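Local structure of adenylosuccinate lyase (4EEI) at residues L28-L31 / E32-D36; S123-T126 / K127-E130; I223-H226 / G227-S231; F355-H358 / F359-N363. The protein probably catalyses two steps of purine biosynthesis, splitting adenylosuccinate into AMP and fumarate and releasing fumarate from the related imidazole carboxamide intermediate. All blocks are in the same frame, centred on the assembly; numbering follows the deposited sequence.

How the contacts relate
Each contact is a continuous run of eight or nine residues, a little over two turns, in which side chains meet three or four residues on; none closes a long loop, and they follow in series without nesting, crossing or touching. Contact 1 comes first, on helix 16-33 at one end of the elongated chain. Contact 2 lies near the far end of helix 94-131, and contact 3 on helix 217-244, close to the chain's centre; their nearest atoms are about 10 Å apart, and I229 of contact 3 reaches L117 on helix 94-131. Contact 4, on helix 352-363, is about 77 Å from contact 1, centre to centre. Contacts 3 and 4 both touch the second subunit.

Contact 1: residues L28-L31 / E32-D36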
loop_
_atom_site.group_PDB
_atom_site.type_symbol
_atom_site.label_atom_id
_atom_site.label_comp_id
_atom_site.label_asym_id
_atom_site.label_seq_id
_atom_site.Cartn_x
_atom_site.Cartn_y
_atom_site.Cartn_z
ATOM N N LEU B 28 -30.885 -20.566 11.164
ATOM C CA LEU B 28 -31.793 -21.091 12.178
ATOM C C LEU B 28 -32.153 -20.017 13.190
ATOM O O LEU B 28 -33.197 -20.087 13.830
ATOM C CB LEU B 28 -31.179 -22.307 12.874
ATOM C CG LEU B 28 -31.004 -23.511 11.959
ATOM C CD1 LEU B 28 -30.362 -24.669 12.709
ATOM C CD2 LEU B 28 -32.358 -23.911 11.386
ATOM N N ALA B 29 -31.283 -19.023 13.336
ATOM C CA ALA B 29 -31.584 -17.892 14.215
ATOM C C ALA B 29 -32.770 -17.082 13.687
ATOM O O ALA B 29 -33.709 -16.776 14.436
ATOM C CB ALA B 29 -30.361 -17.005 14.395
ATOM N N ILE B 30 -32.739 -16.728 12.403
ATOM C CA ILE B 30 -33.858 -15.990 11.824
ATOM C C ILE B 30 -35.098 -16.889 11.719
ATOM O O ILE B 30 -36.227 -16.435 11.921
ATOM C CB ILE B 30 -33.491 -15.339 10.461
ATOM C CG1 ILE B 30 -34.630 -14.440 9.975
ATOM C CG2 ILE B 30 -33.150 -16.392 9.411
ATOM C CD1 ILE B 30 -34.963 -13.325 10.946
ATOM N N LEU B 31 -34.897 -18.172 11.440
ATOM C CA LEU B 31 -36.033 -19.091 11.331
ATOM C C LEU B 31 -36.758 -19.200 12.668
ATOM O O LEU B 31 -37.987 -19.213 12.716
ATOM C CB LEU B 31 -35.577 -20.474 10.850
ATOM C CG LEU B 31 -36.651 -21.547 10.636
ATOM C CD1 LEU B 31 -37.638 -21.147 9.553
ATOM C CD2 LEU B 31 -36.008 -22.896 10.293
ATOM N N GLU B 32 -35.994 -19.265 13.754
ATOM C CA GLU B 32 -36.577 -19.348 15.092
ATOM C C GLU B 32 -37.309 -18.051 15.432
ATOM O O GLU B 32 -38.396 -18.067 16.010
ATOM C CB GLU B 32 -35.488 -19.644 16.136
ATOM C CG GLU B 32 -35.991 -19.666 17.580
ATOM C CD GLU B 32 -34.934 -20.113 18.583
ATOM O OE1 GLU B 32 -33.917 -20.719 18.172
ATOM O OE2 GLU B 32 -35.128 -19.855 19.789
ATOM N N ALA B 33 -36.718 -16.923 15.056
ATOM C CA ALA B 33 -37.377 -15.632 15.237
ATOM C C ALA B 33 -38.731 -15.627 14.533
ATOM O O ALA B 33 -39.741 -15.176 15.085
ATOM C CB ALA B 33 -36.491 -14.511 14.703
ATOM N N LEU B 34 -38.750 -16.148 13.311
ATOM C CA LEU B 34 -39.951 -16.125 12.495
ATOM C C LEU B 34 -41.035 -17.053 13.024
ATOM O O LEU B 34 -42.161 -17.020 12.544
ATOM C CB LEU B 34 -39.613 -16.447 11.041
ATOM C CG LEU B 34 -38.884 -15.320 10.305
ATOM C CD1 LEU B 34 -38.496 -15.731 8.889
ATOM C CD2 LEU B 34 -39.748 -14.064 10.278
ATOM N N GLU B 35 -40.698 -17.868 14.016
ATOM C CA GLU B 35 -41.688 -18.716 14.668
ATOM C C GLU B 35 -42.692 -17.888 15.465
ATOM O O GLU B 35 -43.773 -18.366 15.805
ATOM C CB GLU B 35 -41.006 -19.744 15.573
ATOM C CG GLU B 35 -40.485 -20.964 14.832
ATOM C CD GLU B 35 -39.818 -21.967 15.751
ATOM O OE1 GLU B 35 -40.069 -21.920 16.973
ATOM O OE2 GLU B 35 -39.041 -22.806 15.250
ATOM N N ASP B 36 -42.330 -16.643 15.757
ATOM C CA ASP B 36 -43.258 -15.702 16.373
ATOM C C ASP B 36 -44.263 -15.173 15.357
ATOM O O ASP B 36 -45.201 -14.460 15.712
ATOM C CB ASP B 36 -42.497 -14.538 17.010
ATOM C CG ASP B 36 -41.897 -14.900 18.354
ATOM O OD1 ASP B 36 -42.005 -16.075 18.759
ATOM O OD2 ASP B 36 -41.318 -14.008 19.006
#
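I30 and L34 lie one turn apart on the same side of the helix. L34 leans back: its CB bond points toward L28-L31, and with CG beside its own backbone N (chi1 -73°) that carbon settles 3.3 Å from I30 O. From there the methyl CD1 comes to 4.2 Å from I30 CG1. I30 starts away from the following turn, but CG1 anti to the N (chi1 -173°) brings its end back along the helix, CD1 lying 4.2 Å from A33 CB. Underneath runs the i to i+4 ladder of the last part of alpha-helix 16-33, A33 N to A29 O and E32 N to L28 O, the latter with its donor 38° above the carbonyl plane; L34 N to I30 O (2.9 Å) continues the series. E32 rests CB on L28 O at 3.3 Å and runs out extended. On the next turn E35 passes CG 3.7 Å from L31 O, and its carboxylate receives the backbone N-H groups of G42 and A44, where helix 43-50 starts. L28 and L31 pack on I47 of that helix, while A29 and I30 face L202 and A198 of helix 192-202.

Contact 2: residues S123-T126 / K127-E130; sequences SLLT and KAEE
Four consecutive i to i+4 bonds carry the backbone from S123-T126 into K127-E130, namely K127 N to S123 O, A128 N to L124 O (2.8 Å), E129 N to L125 O (2.8 Å, N-H...O angle 161°) and E130 N to T126 O (3.1 Å). On the surface of this turn L125 and E129 run side by side in the same direction. L125 has CG anti to its backbone N (chi1 -176°), which carries CD1 along the helix to 4.0 Å from E129 OE2. With CG beside its backbone N (chi1 -62°), E129 rests that carbon 3.2 Å from L125 O; the bend at chi2 then turns the carboxylate toward a salt bridge with R433, which holds a charged end beside an apolar methyl. T126 OG1 bonds to D122 O, one turn back. K127 goes the other way: its bent chain takes NZ to the carbonyl oxygens of I331 and L334, and its ion pair with E130, NZ to OE1 at 4.0 Å, is long. S123 OG, hydrogen-bonded to D332, meets the same C-terminal end of helix 304-333. Around this C-terminal part of helix 94-131, one of the long helices of the fumarase/aspartase fold, helix 151-173 packs against L124 (F161), L125 (L155 and Y158) and K127 (F154), and F426 of helix 422-429 lies against A128 and E129.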
loop_
_atom_site.group_PDB
_atom_site.type_symbol
_atom_site.label_atom_id
_atom_site.label_comp_id
_atom_site.label_asym_id
_atom_site.label_seq_id
_atom_site.Cartn_x
_atom_site.Cartn_y
_atom_site.Cartn_z
ATOM N N SER B 123 4.642 -12.259 28.241
ATOM C CA SER B 123 6.022 -12.714 28.066
ATOM C C SER B 123 7.016 -11.550 27.944
ATOM O O SER B 123 8.147 -11.637 28.446
ATOM C CB SER B 123 6.128 -13.637 26.847
ATOM O OG SER B 123 5.647 -14.929 27.158
ATOM N N LEU B 124 6.603 -10.485 27.265
ATOM C CA LEU B 124 7.433 -9.282 27.138
ATOM C C LEU B 124 7.689 -8.608 28.491
ATOM O O LEU B 124 8.814 -8.196 28.776
ATOM C CB LEU B 124 6.794 -8.283 26.169
ATOM C CG LEU B 124 6.931 -8.670 24.692
ATOM C CD1 LEU B 124 6.083 -7.752 23.845
ATOM C CD2 LEU B 124 8.390 -8.563 24.269
ATOM N N LEU B 125 6.654 -8.497 29.321
ATOM C CA LEU B 125 6.818 -7.922 30.665
ATOM C C LEU B 125 7.691 -8.817 31.544
ATOM O O LEU B 125 8.498 -8.339 32.358
ATOM C CB LEU B 125 5.445 -7.682 31.321
ATOM C CG LEU B 125 5.452 -6.994 32.690
ATOM C CD1 LEU B 125 6.257 -5.714 32.629
ATOM C CD2 LEU B 125 4.040 -6.708 33.174
ATOM N N THR B 126 7.520 -10.128 31.395
ATOM C CA THR B 126 8.354 -11.073 32.115
ATOM C C THR B 126 9.810 -10.850 31.748
ATOM O O THR B 126 10.674 -10.818 32.617
ATOM C CB THR B 126 7.948 -12.521 31.831
ATOM O OG1 THR B 126 6.683 -12.785 32.454
ATOM C CG2 THR B 126 8.995 -13.486 32.384
ATOM N N LYS B 127 10.078 -10.683 30.459
ATOM C CA LYS B 127 11.438 -10.395 30.018
ATOM C C LYS B 127 11.934 -9.032 30.523
ATOM O O LYS B 127 13.085 -8.900 30.932
ATOM C CB LYS B 127 11.511 -10.447 28.497
ATOM C CG LYS B 127 12.800 -11.058 27.977
ATOM C CD LYS B 127 12.910 -12.554 28.309
ATOM C CE LYS B 127 14.201 -13.135 27.744
ATOM N NZ LYS B 127 14.207 -14.625 27.677
ATOM N N ALA B 128 11.063 -8.028 30.498
ATOM C CA ALA B 128 11.402 -6.705 31.027
ATOM C C ALA B 128 11.738 -6.722 32.521
ATOM O O ALA B 128 12.699 -6.074 32.949
ATOM C CB ALA B 128 10.286 -5.704 30.735
ATOM N N GLU B 129 10.962 -7.444 33.327
ATOM C CA GLU B 129 11.248 -7.495 34.758
ATOM C C GLU B 129 12.558 -8.234 35.016
ATOM O O GLU B 129 13.335 -7.870 35.896
ATOM C CB GLU B 129 10.105 -8.172 35.530
ATOM C CG GLU B 129 8.746 -7.447 35.430
ATOM C CD GLU B 129 8.638 -6.230 36.350
ATOM O OE1 GLU B 129 9.623 -5.908 37.043
ATOM O OE2 GLU B 129 7.563 -5.591 36.382
ATOM N N GLU B 130 12.804 -9.272 34.226
ATOM C CA GLU B 130 13.982 -10.118 34.398
ATOM C C GLU B 130 15.266 -9.345 34.074
ATOM O O GLU B 130 16.312 -9.585 34.672
ATOM C CB GLU B 130 13.812 -11.336 33.485
ATOM C CG GLU B 130 15.009 -12.218 33.254
ATOM C CD GLU B 130 14.669 -13.364 32.298
ATOM O OE1 GLU B 130 15.420 -13.574 31.322
ATOM O OE2 GLU B 130 13.641 -14.040 32.523
#

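Contact 3: residues I223-H226 / G227-S231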
loop_
_atom_site.group_PDB
_atom_site.type_symbol
_atom_site.label_atom_id
_atom_site.label_comp_id
_atom_site.label_asym_id
_atom_site.label_seq_id
_atom_site.Cartn_x
_atom_site.Cartn_y
_atom_site.Cartn_z
ATOM N N ILE B 223 -8.824 -4.993 10.421
ATOM C CA ILE B 223 -7.610 -5.244 9.647
ATOM C C ILE B 223 -6.586 -4.118 9.834
ATOM O O ILE B 223 -5.377 -4.371 9.852
ATOM C CB ILE B 223 -7.955 -5.472 8.158
ATOM C CG1 ILE B 223 -8.905 -6.664 8.030
ATOM C CG2 ILE B 223 -6.699 -5.689 7.317
ATOM C CD1 ILE B 223 -8.320 -7.979 8.506
ATOM N N SER B 224 -7.065 -2.881 9.985
ATOM C CA SER B 224 -6.182 -1.752 10.296
ATOM C C SER B 224 -5.505 -1.900 11.651
ATOM O O SER B 224 -4.322 -1.558 11.809
ATOM C CB SER B 224 -6.949 -0.430 10.245
ATOM O OG SER B 224 -7.377 -0.180 8.916
ATOM N N ILE B 225 -6.244 -2.393 12.638
ATOM C CA ILE B 225 -5.621 -2.695 13.927
ATOM C C ILE B 225 -4.554 -3.786 13.759
ATOM O O ILE B 225 -3.470 -3.721 14.349
ATOM C CB ILE B 225 -6.654 -3.148 14.971
ATOM C CG1 ILE B 225 -7.660 -2.028 15.247
ATOM C CG2 ILE B 225 -5.960 -3.558 16.277
ATOM C CD1 ILE B 225 -8.865 -2.495 16.065
ATOM N N HIS B 226 -4.859 -4.800 12.959
ATOM C CA HIS B 226 -3.899 -5.877 12.733
ATOM C C HIS B 226 -2.646 -5.331 12.030
ATOM O O HIS B 226 -1.533 -5.811 12.270
ATOM C CB HIS B 226 -4.551 -7.003 11.921
ATOM C CG HIS B 226 -5.436 -7.892 12.738
ATOM N ND1 HIS B 226 -5.944 -9.079 12.257
ATOM C CD2 HIS B 226 -5.887 -7.776 14.010
ATOM C CE1 HIS B 226 -6.669 -9.659 13.201
ATOM N NE2 HIS B 226 -6.645 -8.894 14.277
ATOM N N GLY B 227 -2.830 -4.319 11.183
ATOM C CA GLY B 227 -1.709 -3.665 10.516
ATOM C C GLY B 227 -0.788 -2.959 11.500
ATOM O O GLY B 227 0.445 -2.964 11.341
ATOM N N LEU B 228 -1.382 -2.346 12.520
ATOM C CA LEU B 228 -0.610 -1.667 13.564
ATOM C C LEU B 228 0.134 -2.683 14.416
ATOM O O LEU B 228 1.278 -2.442 14.838
ATOM C CB LEU B 228 -1.531 -0.822 14.447
ATOM C CG LEU B 228 -2.193 0.392 13.795
ATOM C CD1 LEU B 228 -3.299 0.918 14.691
ATOM C CD2 LEU B 228 -1.172 1.496 13.561
ATOM N N ILE B 229 -0.514 -3.818 14.681
ATOM C CA ILE B 229 0.153 -4.910 15.390
ATOM C C ILE B 229 1.357 -5.386 14.576
ATOM O O ILE B 229 2.423 -5.683 15.132
ATOM C CB ILE B 229 -0.810 -6.080 15.650
ATOM C CG1 ILE B 229 -1.884 -5.658 16.655
ATOM C CG2 ILE B 229 -0.046 -7.323 16.183
ATOM C CD1 ILE B 229 -3.016 -6.668 16.839
ATOM N N ALA B 230 1.194 -5.439 13.258
ATOM C CA ALA B 230 2.272 -5.888 12.382
ATOM C C ALA B 230 3.496 -4.983 12.507
ATOM O O ALA B 230 4.633 -5.457 12.499
ATOM C CB ALA B 230 1.794 -5.970 10.926
ATOM N N SER B 231 3.271 -3.680 12.619
ATOM C CA SER B 231 4.374 -2.748 12.872
ATOM C C SER B 231 5.047 -2.986 14.221
ATOM O O SER B 231 6.262 -2.831 14.357
ATOM C CB SER B 231 3.885 -1.304 12.804
ATOM O OG SER B 231 3.677 -0.942 11.454
#
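G227 N bonds I223 O and A230 N bonds H226 O, both at 2.9 Å; between them I229 N reaches I225 O at 3.0 Å with the straightest approach of the set, 160°, and L228 N reaches S224 O. Two polar side chains find partners outside this turn. S224 OG returns to A220 O, while H226 ND1 is bonded to OD1 of N316 on helix 304-333, and the same imidazole meets the ring of F317 nearly at right angles. H226 and I229 then lie alongside each other, pointing the same way, with CD2 of the imidazole 4.2 Å from I229 CD1. With its CG1 beside the backbone N (chi1 -68°), I229 rests that carbon 3.4 Å from I225 O and extends CD1 back, 4.3 Å from I225 CG2. L228 sits likewise over the previous turn, CG 3.5 Å from S224 O. This is part of the long-helix bundle at the heart of the fumarase/aspartase superfamily tetramer: M320 packs on H226 and I229, R164 of helix 151-173 on L228 and I229, and L228 and L292 of the second subunit on S224 and L228, while S231 OG bonds L292 O of that subunit. In this buried, largely apolar turn S224 OG, H226 ND1 and S231 OG each have a partner; N316 and F317 would together restrict the rotation of the imidazole.

Contact 4: residues F355-H358 / F359-N363; sequences FYLH and FLVAN
F359 and F355 stand one turn apart, their rings meeting obliquely with CZ of F355 4.5 Å from CD1 of F359. Beneath the rings F359 N gives a hydrogen bond to F355 O at 2.8 Å. The F359 ring is swung well out from the helix, CG anti to the backbone N (chi1 -164°). Over the centre of one face sits the amide of N363, its ND2 3.4 Å above the plane; that same ND2 donates to F359 O at 3.0 Å, holding the amide across the ring at the helix end. I406 and P407 also pack on F359, and F355 is met by T417 and Y418 of helix 411-418.

H358, next to F359 in the chain, points to another side of the helix. Its carbonyl oxygen takes the N-H of A362 at 2.9 Å, while CG beside the backbone N (chi1 -79°) brings ND1 back over the preceding turn to S354 O; NE2 bonds the backbone N of G91 in the second subunit, whose F90 meets the imidazole edge-to-face. L357 and V361 cross at an angle, CD1 to CG2 at 4.1 Å, and V361 CG2 presses to 3.2 Å from L357 O. These i to i+4 pairs belong to the C-terminal turns of helix 352-363, which meets the second subunit of the tetramer on one side and helix 368-381, through L357 and L360 against C371, on another. ND1 facing a carbonyl oxygen and NE2 a backbone N-H are consistent with a ring hydrogen on ND1, and the two bonds together would fix the imidazole's rotation at the interface.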
loop_
_atom_site.group_PDB
_atom_site.type_symbol
_atom_site.label_atom_id
_atom_site.label_comp_id
_atom_site.label_asym_id
_atom_site.label_seq_id
_atom_site.Cartn_x
_atom_site.Cartn_y
_atom_site.Cartn_z
ATOM N N PHE B 355 27.196 14.629 31.089
ATOM C CA PHE B 355 26.812 14.573 32.491
ATOM C C PHE B 355 27.524 15.668 33.276
ATOM O O PHE B 355 26.881 16.488 33.939
ATOM C CB PHE B 355 27.111 13.201 33.095
ATOM C CG PHE B 355 26.955 13.162 34.588
ATOM C CD1 PHE B 355 25.695 13.080 35.164
ATOM C CD2 PHE B 355 28.066 13.244 35.418
ATOM C CE1 PHE B 355 25.544 13.059 36.540
ATOM C CE2 PHE B 355 27.922 13.226 36.793
ATOM C CZ PHE B 355 26.657 13.135 37.354
ATOM N N TYR B 356 28.850 15.682 33.183
ATOM C CA TYR B 356 29.671 16.682 33.861
ATOM C C TYR B 356 29.391 18.103 33.390
ATOM O O TYR B 356 29.463 19.041 34.182
ATOM C CB TYR B 356 31.155 16.365 33.682
ATOM C CG TYR B 356 31.579 15.125 34.420
ATOM C CD1 TYR B 356 31.350 14.995 35.782
ATOM C CD2 TYR B 356 32.185 14.073 33.753
ATOM C CE1 TYR B 356 31.729 13.858 36.462
ATOM C CE2 TYR B 356 32.564 12.934 34.421
ATOM C CZ TYR B 356 32.335 12.830 35.775
ATOM O OH TYR B 356 32.720 11.688 36.442
ATOM N N LEU B 357 29.093 18.270 32.104
ATOM C CA LEU B 357 28.776 19.600 31.594
ATOM C C LEU B 357 27.531 20.131 32.294
ATOM O O LEU B 357 27.528 21.247 32.815
ATOM C CB LEU B 357 28.570 19.584 30.077
ATOM C CG LEU B 357 28.216 20.943 29.466
ATOM C CD1 LEU B 357 29.179 22.012 29.945
ATOM C CD2 LEU B 357 28.220 20.885 27.954
ATOM N N HIS B 358 26.482 19.311 32.305
ATOM C CA HIS B 358 25.246 19.652 32.994
ATOM C C HIS B 358 25.479 19.869 34.482
ATOM O O HIS B 358 24.906 20.781 35.079
ATOM C CB HIS B 358 24.202 18.556 32.797
ATOM C CG HIS B 358 23.508 18.610 31.472
ATOM N ND1 HIS B 358 24.017 18.007 30.340
ATOM C CD2 HIS B 358 22.340 19.183 31.101
ATOM C CE1 HIS B 358 23.188 18.207 29.330
ATOM N NE2 HIS B 358 22.161 18.916 29.764
ATOM N N PHE B 359 26.312 19.033 35.087
ATOM C CA PHE B 359 26.589 19.202 36.503
ATOM C C PHE B 359 27.184 20.577 36.803
ATOM O O PHE B 359 26.766 21.253 37.749
ATOM C CB PHE B 359 27.506 18.102 37.039
ATOM C CG PHE B 359 27.499 18.015 38.535
ATOM C CD1 PHE B 359 26.588 17.194 39.185
ATOM C CD2 PHE B 359 28.357 18.794 39.294
ATOM C CE1 PHE B 359 26.555 17.129 40.566
ATOM C CE2 PHE B 359 28.330 18.737 40.678
ATOM C CZ PHE B 359 27.427 17.902 41.315
ATOM N N LEU B 360 28.157 20.998 36.000
ATOM C CA LEU B 360 28.821 22.276 36.247
ATOM C C LEU B 360 27.879 23.440 35.962
ATOM O O LEU B 360 27.844 24.423 36.707
ATOM C CB LEU B 360 30.094 22.404 35.408
ATOM C CG LEU B 360 31.227 21.426 35.726
ATOM C CD1 LEU B 360 32.433 21.696 34.844
ATOM C CD2 LEU B 360 31.611 21.521 37.188
ATOM N N VAL B 361 27.117 23.319 34.879
ATOM C CA VAL B 361 26.134 24.334 34.518
ATOM C C VAL B 361 25.143 24.532 35.663
ATOM O O VAL B 361 24.886 25.658 36.086
ATOM C CB VAL B 361 25.383 23.946 33.226
ATOM C CG1 VAL B 361 24.155 24.828 33.024
ATOM C CG2 VAL B 361 26.310 24.046 32.022
ATOM N N ALA B 362 24.614 23.425 36.179
ATOM C CA ALA B 362 23.602 23.473 37.236
ATOM C C ALA B 362 24.141 23.884 38.610
ATOM O O ALA B 362 23.374 24.321 39.471
ATOM C CB ALA B 362 22.893 22.151 37.336
ATOM N N ASN B 363 25.448 23.741 38.819
ATOM C CA ASN B 363 26.013 23.947 40.153
ATOM C C ASN B 363 27.067 25.044 40.283
ATOM O O ASN B 363 27.552 25.307 41.380
ATOM C CB ASN B 363 26.548 22.628 40.717
ATOM C CG ASN B 363 25.442 21.646 41.038
ATOM O OD1 ASN B 363 24.689 21.838 41.992
ATOM N ND2 ASN B 363 25.335 20.585 40.243
#